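Local atomic coordinates of beta subunit of a putative Aromatic-ring-hydroxylating dioxygenase (Novosphingobium aromaticivorans DSM 12444, PDB entry 3EBY), a protein that probably serves as the beta subunit of an aromatic-ring-hydroxylating dioxygenase, a small NTF2-like protein that assembles as a trimer. Residues N88-G93 / G128-R133; V112-R117 / T122-A127. One frame throughout, in Å; residues are numbered along the deposited sequence.

Contact 1. Residues N88-G93 / G128-R133; sequences NRHLIG and GKYVDR
On the concave, helix-lined face of the curved mixed sheet, Y130 of strand 122-135 reaches past the intervening strand 104-116 to meet H90 and I92 of strand 87-101. The two strands are next-but-one neighbours: the nearest pair of CA atoms, those of I92 and K129, lie 8.8 Å apart, so no backbone hydrogen bond joins them and side chains do all the bridging. Tyrosine suits the place because its ring is long enough to span the gap while its hydroxyl still finds a polar partner. With CB directed toward strand 87-101 and CG set beside its own backbone N (chi1 -58°), the ring meets both side chains at about a right angle. Its OH comes to the edge of the imidazole, 3.3 Å from H90 CD2. This is contact without a hydrogen bond; Y130 OH and H90 NE2 instead both bond to I163 O, an oxygen of the C-terminal carboxylate. H90 ND1 bonds to D28, leaving the imidazole held at both nitrogens and its rotation fixed. I92 meets the ring at its edge: I92 CD1 lies 3.9 Å from Y130 CE2, and I92 CG2 approaches that same atom in the ring plane at 3.9 Å. A branched aliphatic chain can thus give two carbons to one ring corner. Y130 also stacks on Y111 and makes a cation-pi contact with R146, which forms a salt bridge with D132. Helix 8-28 covers this face, with L27 against H90 and N20 against I92, while strand 142-150 flanks Y130 through C148.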
ATOM      1  N   ASN A  88     -13.397  -2.274   8.395  1.00 23.77           N
ATOM      2  CA  ASN A  88     -12.396  -2.815   7.492  1.00 24.90           C
ATOM      3  C   ASN A  88     -11.627  -1.733   6.795  1.00 20.94           C
ATOM      4  O   ASN A  88     -12.159  -0.658   6.492  1.00 20.65           O
ATOM      5  CB  ASN A  88     -13.043  -3.724   6.455  1.00 25.66           C
ATOM      6  CG  ASN A  88     -13.671  -4.950   7.075  1.00 34.90           C
ATOM      7  OD1 ASN A  88     -13.007  -5.699   7.814  1.00 29.76           O
ATOM      8  ND2 ASN A  88     -14.989  -5.066   6.933  1.00 39.76           N
ATOM      9  N   ARG A  89     -10.388  -2.072   6.435  1.00 20.95           N
ATOM     10  CA  ARG A  89      -9.505  -1.175   5.748  1.00 20.12           C
ATOM     11  C   ARG A  89      -8.683  -2.000   4.757  1.00 19.05           C
ATOM     12  O   ARG A  89      -7.946  -2.893   5.168  1.00 20.50           O
ATOM     13  CB  ARG A  89      -8.564  -0.532   6.771  1.00 26.40           C
ATOM     14  CG  ARG A  89      -7.623   0.460   6.218  1.00 28.48           C
ATOM     15  CD  ARG A  89      -8.372   1.569   5.595  1.00 30.47           C
ATOM     16  NE  ARG A  89      -9.434   2.068   6.468  1.00 30.67           N
ATOM     17  CZ  ARG A  89     -10.446   2.802   6.029  1.00 20.31           C
ATOM     18  NH1 ARG A  89     -10.545   3.093   4.749  1.00 23.42           N
ATOM     19  NH2 ARG A  89     -11.340   3.263   6.866  1.00 28.60           N
ATOM     20  N   HIS A  90      -8.793  -1.679   3.470  1.00 16.12           N
ATOM     21  CA  HIS A  90      -7.969  -2.322   2.415  1.00 14.34           C
ATOM     22  C   HIS A  90      -6.778  -1.426   2.061  1.00 15.14           C
ATOM     23  O   HIS A  90      -6.935  -0.202   1.864  1.00 15.72           O
ATOM     24  CB  HIS A  90      -8.767  -2.492   1.108  1.00 15.38           C
ATOM     25  CG  HIS A  90      -9.768  -3.606   1.112  1.00 15.74           C
ATOM     26  ND1 HIS A  90     -10.943  -3.543   1.830  1.00 14.64           N
ATOM     27  CD2 HIS A  90      -9.892  -4.682   0.286  1.00 18.11           C
ATOM     28  CE1 HIS A  90     -11.677  -4.615   1.562  1.00 16.59           C
ATOM     29  NE2 HIS A  90     -11.048  -5.339   0.647  1.00 16.99           N
ATOM     30  N   LEU A  91      -5.604  -2.036   1.947  1.00 17.11           N
ATOM     31  CA  LEU A  91      -4.530  -1.458   1.193  1.00 14.57           C
ATOM     32  C   LEU A  91      -4.234  -2.389   0.016  1.00 14.54           C
ATOM     33  O   LEU A  91      -3.984  -3.583   0.195  1.00 15.43           O
ATOM     34  CB  LEU A  91      -3.269  -1.200   2.033  1.00 15.86           C
ATOM     35  CG  LEU A  91      -3.340  -0.119   3.140  1.00 13.25           C
ATOM     36  CD1 LEU A  91      -2.008  -0.132   3.888  1.00 16.87           C
ATOM     37  CD2 LEU A  91      -3.565   1.283   2.586  1.00 15.08           C
ATOM     38  N   ILE A  92      -4.284  -1.842  -1.184  1.00 15.86           N
ATOM     39  CA  ILE A  92      -4.063  -2.609  -2.398  1.00 15.36           C
ATOM     40  C   ILE A  92      -2.832  -2.097  -3.133  1.00 15.29           C
ATOM     41  O   ILE A  92      -2.679  -0.885  -3.404  1.00 14.25           O
ATOM     42  CB  ILE A  92      -5.340  -2.568  -3.319  1.00 12.68           C
ATOM     43  CG1 ILE A  92      -6.578  -2.974  -2.490  1.00 16.29           C
ATOM     44  CG2 ILE A  92      -5.161  -3.468  -4.543  1.00 14.92           C
ATOM     45  CD1 ILE A  92      -7.950  -2.750  -3.203  1.00 19.19           C
ATOM     46  N   GLY A  93      -1.942  -3.018  -3.468  1.00 15.97           N
ATOM     47  CA  GLY A  93      -0.762  -2.670  -4.225  1.00 16.49           C
ATOM     48  C   GLY A  93      -1.053  -2.272  -5.656  1.00 17.15           C
ATOM     49  O   GLY A  93      -2.144  -2.537  -6.198  1.00 16.37           O
ATOM     50  N   GLY A 128      -3.430 -11.363   0.798  1.00 14.40           N
ATOM     51  CA  GLY A 128      -3.454 -12.200  -0.419  1.00 15.00           C
ATOM     52  C   GLY A 128      -3.083 -11.428  -1.661  1.00 18.05           C
ATOM     53  O   GLY A 128      -2.482 -10.360  -1.566  1.00 16.58           O
ATOM     54  N   LYS A 129      -3.481 -11.944  -2.824  1.00 16.74           N
ATOM     55  CA  LYS A 129      -3.399 -11.200  -4.043  1.00 16.25           C
ATOM     56  C   LYS A 129      -4.645 -11.432  -4.888  1.00 15.65           C
ATOM     57  O   LYS A 129      -5.278 -12.506  -4.798  1.00 15.57           O
ATOM     58  CB  LYS A 129      -2.153 -11.545  -4.846  1.00 15.98           C
ATOM     59  CG  LYS A 129      -2.144 -12.916  -5.450  1.00 17.58           C
ATOM     60  CD  LYS A 129      -1.006 -13.049  -6.451  1.00 18.75           C
ATOM     61  CE  LYS A 129      -0.872 -14.468  -6.944  1.00 20.16           C
ATOM     62  NZ  LYS A 129       0.155 -14.572  -8.067  1.00 16.05           N
ATOM     63  N   TYR A 130      -5.092 -10.363  -5.525  1.00 14.81           N
ATOM     64  CA  TYR A 130      -6.137 -10.463  -6.566  1.00 11.97           C
ATOM     65  C   TYR A 130      -5.526 -10.971  -7.868  1.00 14.23           C
ATOM     66  O   TYR A 130      -4.492 -10.461  -8.311  1.00 14.64           O
ATOM     67  CB  TYR A 130      -6.794  -9.093  -6.823  1.00 16.77           C
ATOM     68  CG  TYR A 130      -7.432  -8.429  -5.624  1.00 17.74           C
ATOM     69  CD1 TYR A 130      -8.441  -9.069  -4.892  1.00 15.77           C
ATOM     70  CD2 TYR A 130      -7.055  -7.143  -5.234  1.00 18.90           C
ATOM     71  CE1 TYR A 130      -9.127  -8.405  -3.852  1.00 17.75           C
ATOM     72  CE2 TYR A 130      -7.680  -6.483  -4.147  1.00 17.33           C
ATOM     73  CZ  TYR A 130      -8.746  -7.082  -3.500  1.00 15.28           C
ATOM     74  OH  TYR A 130      -9.336  -6.427  -2.411  1.00 15.61           O
ATOM     75  N   VAL A 131      -6.184 -11.945  -8.473  1.00 14.71           N
ATOM     76  CA  VAL A 131      -5.864 -12.430  -9.835  1.00 15.18           C
ATOM     77  C   VAL A 131      -7.104 -12.185 -10.691  1.00 15.71           C
ATOM     78  O   VAL A 131      -8.169 -12.804 -10.477  1.00 14.62           O
ATOM     79  CB  VAL A 131      -5.491 -13.913  -9.831  1.00 17.03           C
ATOM     80  CG1 VAL A 131      -5.220 -14.411 -11.251  1.00 17.60           C
ATOM     81  CG2 VAL A 131      -4.251 -14.140  -8.924  1.00 18.60           C
ATOM     82  N   ASP A 132      -6.978 -11.252 -11.626  1.00 16.38           N
ATOM     83  CA  ASP A 132      -8.131 -10.657 -12.281  1.00 16.62           C
ATOM     84  C   ASP A 132      -8.136 -10.805 -13.806  1.00 15.93           C
ATOM     85  O   ASP A 132      -7.071 -10.830 -14.464  1.00 13.10           O
ATOM     86  CB  ASP A 132      -8.190  -9.152 -11.970  1.00 16.11           C
ATOM     87  CG  ASP A 132      -8.280  -8.852 -10.498  1.00 17.21           C
ATOM     88  OD1 ASP A 132      -9.034  -9.553  -9.783  1.00 15.29           O
ATOM     89  OD2 ASP A 132      -7.628  -7.862 -10.061  1.00 15.90           O
ATOM     90  N   ARG A 133      -9.351 -10.832 -14.346  1.00 16.28           N
ATOM     91  CA  ARG A 133      -9.608 -10.602 -15.766  1.00 14.50           C
ATOM     92  C   ARG A 133     -10.574  -9.432 -15.862  1.00 18.27           C
ATOM     93  O   ARG A 133     -11.688  -9.487 -15.312  1.00 16.92           O
ATOM     94  CB  ARG A 133     -10.236 -11.832 -16.429  1.00 18.27           C
ATOM     95  CG  ARG A 133      -9.369 -13.064 -16.346  1.00 22.83           C
ATOM     96  CD  ARG A 133      -9.848 -14.182 -17.271  1.00 27.76           C
ATOM     97  NE  ARG A 133     -11.050 -14.854 -16.783  1.00 44.30           N
ATOM     98  CZ  ARG A 133     -12.173 -15.027 -17.484  1.00 49.57           C
ATOM     99  NH1 ARG A 133     -12.271 -14.597 -18.747  1.00 55.88           N
ATOM    100  NH2 ARG A 133     -13.196 -15.682 -16.933  1.00 42.29           N
TER

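Contact 2. Residues V112-R117 / T122-A127; sequences VVFQTR and TRIYNA
V113 N donates to N126 O (2.7 Å), and the bond is nearly straight at 174°. V113 O in turn accepts two hydrogen bonds, one from Y125 N (2.9 Å) lying in the carbonyl plane and a longer one from N126 N (3.2 Å), its donor tilted from that plane. Past this point Q115 and R123 exchange a reciprocal pair of bonds, Q115 N to R123 O and R123 N to Q115 O, each 2.9 Å. Q115 O also accepts from a water that R123 NH1 holds at the edge of its guanidinium; R123 NH2 forms a salt bridge with D119 in the turn.

The Q115 amide lies over one face of the Y125 ring, the planes 25° apart and NE2 3.8 Å above the ring centre. CG anti to the backbone N in both residues carries the groups into this overlap. Q115 NE2 bonds to N88, Y125 OH accepts a hydrogen bond from the backbone N of A156, and N126 OD1 bonds to Y111 OH. On the other side of the sheet T116 OG1 and T122 OG1 come within 2.8 Å, and T122 OG1 also bonds to T152 of the second subunit. Beside them the apolar V112, F114, I124 and A127 suit a surface packed against both other subunits. Two residues, Y125 and N126, facing one, V113, make a classic beta bulge within an antiparallel hairpin.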
ATOM      1  N   VAL A 112      -3.925  -6.296   1.479  1.00 15.99           N
ATOM      2  CA  VAL A 112      -4.136  -6.684   2.861  1.00 13.74           C
ATOM      3  C   VAL A 112      -5.368  -5.987   3.337  1.00 14.05           C
ATOM      4  O   VAL A 112      -5.530  -4.781   3.115  1.00 15.90           O
ATOM      5  CB  VAL A 112      -2.947  -6.370   3.775  1.00 15.71           C
ATOM      6  CG1 VAL A 112      -3.293  -6.755   5.220  1.00 15.94           C
ATOM      7  CG2 VAL A 112      -1.686  -7.151   3.313  1.00 15.50           C
ATOM      8  N   VAL A 113      -6.251  -6.750   3.975  1.00 14.76           N
ATOM      9  CA  VAL A 113      -7.422  -6.211   4.627  1.00 14.89           C
ATOM     10  C   VAL A 113      -7.149  -6.228   6.129  1.00 18.47           C
ATOM     11  O   VAL A 113      -6.788  -7.272   6.700  1.00 19.30           O
ATOM     12  CB  VAL A 113      -8.729  -7.050   4.363  1.00 16.08           C
ATOM     13  CG1 VAL A 113      -9.902  -6.398   5.103  1.00 13.66           C
ATOM     14  CG2 VAL A 113      -8.997  -7.183   2.883  1.00 17.37           C
ATOM     15  N   PHE A 114      -7.217  -5.061   6.709  1.00 17.66           N
ATOM     16  CA  PHE A 114      -7.069  -4.852   8.155  1.00 20.53           C
ATOM     17  C   PHE A 114      -8.465  -4.685   8.770  1.00 26.64           C
ATOM     18  O   PHE A 114      -9.364  -4.092   8.158  1.00 28.19           O
ATOM     19  CB  PHE A 114      -6.235  -3.592   8.425  1.00 21.94           C
ATOM     20  CG  PHE A 114      -4.895  -3.588   7.746  1.00 19.46           C
ATOM     21  CD1 PHE A 114      -4.766  -3.159   6.429  1.00 17.92           C
ATOM     22  CD2 PHE A 114      -3.777  -4.082   8.391  1.00 22.69           C
ATOM     23  CE1 PHE A 114      -3.545  -3.194   5.787  1.00 17.40           C
ATOM     24  CE2 PHE A 114      -2.539  -4.129   7.739  1.00 23.79           C
ATOM     25  CZ  PHE A 114      -2.430  -3.704   6.445  1.00 21.81           C
ATOM     26  N   GLN A 115      -8.643  -5.192   9.985  1.00 20.42           N
ATOM     27  CA  GLN A 115      -9.938  -5.164  10.605  1.00 19.34           C
ATOM     28  C   GLN A 115      -9.840  -4.703  12.044  1.00 17.32           C
ATOM     29  O   GLN A 115      -8.915  -5.102  12.776  1.00 18.62           O
ATOM     30  CB  GLN A 115     -10.566  -6.543  10.543  1.00 17.40           C
ATOM     31  CG  GLN A 115     -12.022  -6.578  10.888  1.00 22.68           C
ATOM     32  CD  GLN A 115     -12.631  -7.941  10.651  1.00 27.65           C
ATOM     33  OE1 GLN A 115     -12.474  -8.837  11.466  1.00 25.83           O
ATOM     34  NE2 GLN A 115     -13.281  -8.117   9.496  1.00 24.07           N
ATOM     35  N   THR A 116     -10.798  -3.865  12.450  1.00 16.64           N
ATOM     36  CA  THR A 116     -10.872  -3.390  13.825  1.00 17.14           C
ATOM     37  C   THR A 116     -12.200  -3.824  14.414  1.00 19.38           C
ATOM     38  O   THR A 116     -13.259  -3.547  13.853  1.00 20.85           O
ATOM     39  CB  THR A 116     -10.775  -1.852  13.910  1.00 19.99           C
ATOM     40  OG1 THR A 116      -9.603  -1.407  13.234  1.00 16.20           O
ATOM     41  CG2 THR A 116     -10.730  -1.399  15.351  1.00 15.63           C
ATOM     42  N   ARG A 117     -12.124  -4.604  15.482  1.00 20.67           N
ATOM     43  CA  ARG A 117     -13.304  -5.138  16.138  1.00 26.47           C
ATOM     44  C   ARG A 117     -13.559  -4.377  17.435  1.00 28.04           C
ATOM     45  O   ARG A 117     -12.881  -3.387  17.733  1.00 21.91           O
ATOM     46  CB  ARG A 117     -13.115  -6.641  16.420  1.00 24.81           C
ATOM     47  CG  ARG A 117     -12.952  -7.505  15.152  1.00 25.56           C
ATOM     48  CD  ARG A 117     -13.139  -9.013  15.431  1.00 29.51           C
ATOM     49  N   THR A 122      -6.526  -2.999  15.828  1.00 21.53           N
ATOM     50  CA  THR A 122      -6.530  -3.267  14.403  1.00 18.81           C
ATOM     51  C   THR A 122      -5.563  -4.421  14.120  1.00 18.66           C
ATOM     52  O   THR A 122      -4.386  -4.369  14.482  1.00 21.48           O
ATOM     53  CB  THR A 122      -6.136  -2.029  13.599  1.00 17.41           C
ATOM     54  OG1 THR A 122      -6.971  -0.938  13.992  1.00 14.28           O
ATOM     55  CG2 THR A 122      -6.296  -2.276  12.098  1.00 16.66           C
ATOM     56  N   ARG A 123      -6.087  -5.462  13.493  1.00 21.98           N
ATOM     57  CA  ARG A 123      -5.326  -6.666  13.190  1.00 23.84           C
ATOM     58  C   ARG A 123      -5.363  -6.935  11.721  1.00 20.17           C
ATOM     59  O   ARG A 123      -6.200  -6.420  11.008  1.00 19.73           O
ATOM     60  CB  ARG A 123      -5.950  -7.866  13.887  1.00 25.41           C
ATOM     61  CG  ARG A 123      -5.947  -7.779  15.379  1.00 32.65           C
ATOM     62  CD  ARG A 123      -6.654  -8.974  15.986  1.00 34.64           C
ATOM     63  NE  ARG A 123      -6.669  -8.887  17.440  1.00 38.75           N
ATOM     64  CZ  ARG A 123      -7.611  -8.279  18.157  1.00 36.25           C
ATOM     65  NH1 ARG A 123      -8.686  -7.765  17.572  1.00 46.84           N
ATOM     66  NH2 ARG A 123      -7.486  -8.215  19.472  1.00 43.92           N
ATOM     67  N   ILE A 124      -4.433  -7.754  11.258  1.00 18.34           N
ATOM     68  CA  ILE A 124      -4.465  -8.221   9.885  1.00 18.02           C
ATOM     69  C   ILE A 124      -5.528  -9.303   9.746  1.00 18.05           C
ATOM     70  O   ILE A 124      -5.458 -10.349  10.419  1.00 22.34           O
ATOM     71  CB  ILE A 124      -3.114  -8.814   9.428  1.00 21.21           C
ATOM     72  CG1 ILE A 124      -1.984  -7.774   9.564  1.00 26.38           C
ATOM     73  CG2 ILE A 124      -3.263  -9.294   7.996  1.00 19.06           C
ATOM     74  CD1 ILE A 124      -0.629  -8.375   9.890  1.00 25.85           C
ATOM     75  N   TYR A 125      -6.566  -9.023   8.964  1.00 14.98           N
ATOM     76  CA  TYR A 125      -7.679  -9.957   8.785  1.00 14.95           C
ATOM     77  C   TYR A 125      -7.444 -10.953   7.646  1.00 14.56           C
ATOM     78  O   TYR A 125      -7.651 -12.174   7.823  1.00 17.55           O
ATOM     79  CB  TYR A 125      -8.973  -9.182   8.575  1.00 18.46           C
ATOM     80  CG  TYR A 125     -10.144 -10.025   8.177  1.00 17.82           C
ATOM     81  CD1 TYR A 125     -10.619 -11.024   9.006  1.00 23.58           C
ATOM     82  CD2 TYR A 125     -10.736  -9.864   6.950  1.00 20.99           C
ATOM     83  CE1 TYR A 125     -11.687 -11.819   8.626  1.00 24.46           C
ATOM     84  CE2 TYR A 125     -11.774 -10.674   6.539  1.00 21.52           C
ATOM     85  CZ  TYR A 125     -12.270 -11.629   7.397  1.00 19.97           C
ATOM     86  OH  TYR A 125     -13.336 -12.405   6.992  1.00 23.17           O
ATOM     87  N   ASN A 126      -7.056 -10.436   6.472  1.00 16.44           N
ATOM     88  CA  ASN A 126      -6.834 -11.283   5.298  1.00 15.02           C
ATOM     89  C   ASN A 126      -5.808 -10.640   4.386  1.00 17.58           C
ATOM     90  O   ASN A 126      -5.983  -9.471   3.985  1.00 16.74           O
ATOM     91  CB  ASN A 126      -8.170 -11.497   4.547  1.00 12.58           C
ATOM     92  CG  ASN A 126      -8.064 -12.486   3.439  1.00 20.24           C
ATOM     93  OD1 ASN A 126      -7.753 -12.121   2.309  1.00 18.82           O
ATOM     94  ND2 ASN A 126      -8.246 -13.784   3.761  1.00 18.85           N
ATOM     95  N   ALA A 127      -4.694 -11.343   4.157  1.00 15.84           N
ATOM     96  CA  ALA A 127      -3.666 -10.934   3.180  1.00 14.79           C
ATOM     97  C   ALA A 127      -3.652 -11.893   2.002  1.00 13.41           C
ATOM     98  O   ALA A 127      -3.769 -13.118   2.185  1.00 15.43           O
ATOM     99  CB  ALA A 127      -2.249 -10.890   3.851  1.00 15.71           C
TER
HETATM  100  O   HOH W   1      -9.270  -7.021  14.829  1.00 39.64           O

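Overall arrangement
Contact 1 and contact 2 lie about 13 Å apart, centre to centre, in one sheet whose strands 87-101, 104-116 and 122-135 follow one another as antiparallel neighbours. Contact 2 joins the last two at their hairpin end, whereas contact 1 skips the middle strand; strand 122-135 serves both. The sets meet directly: R89 O lies 2.8 Å from F114 N, a probable hydrogen bond, and N88 OD1 lies 3.0 Å from Q115 NE2, so the amide over Y125 is steadied from strand 87-101. H90 NE2 packs 3.5 Å from V113 CG2. On the opposite sheet face, L91 CD1 lies 3.9 Å from F114 CE1, and both residues touch their counterparts in the third subunit.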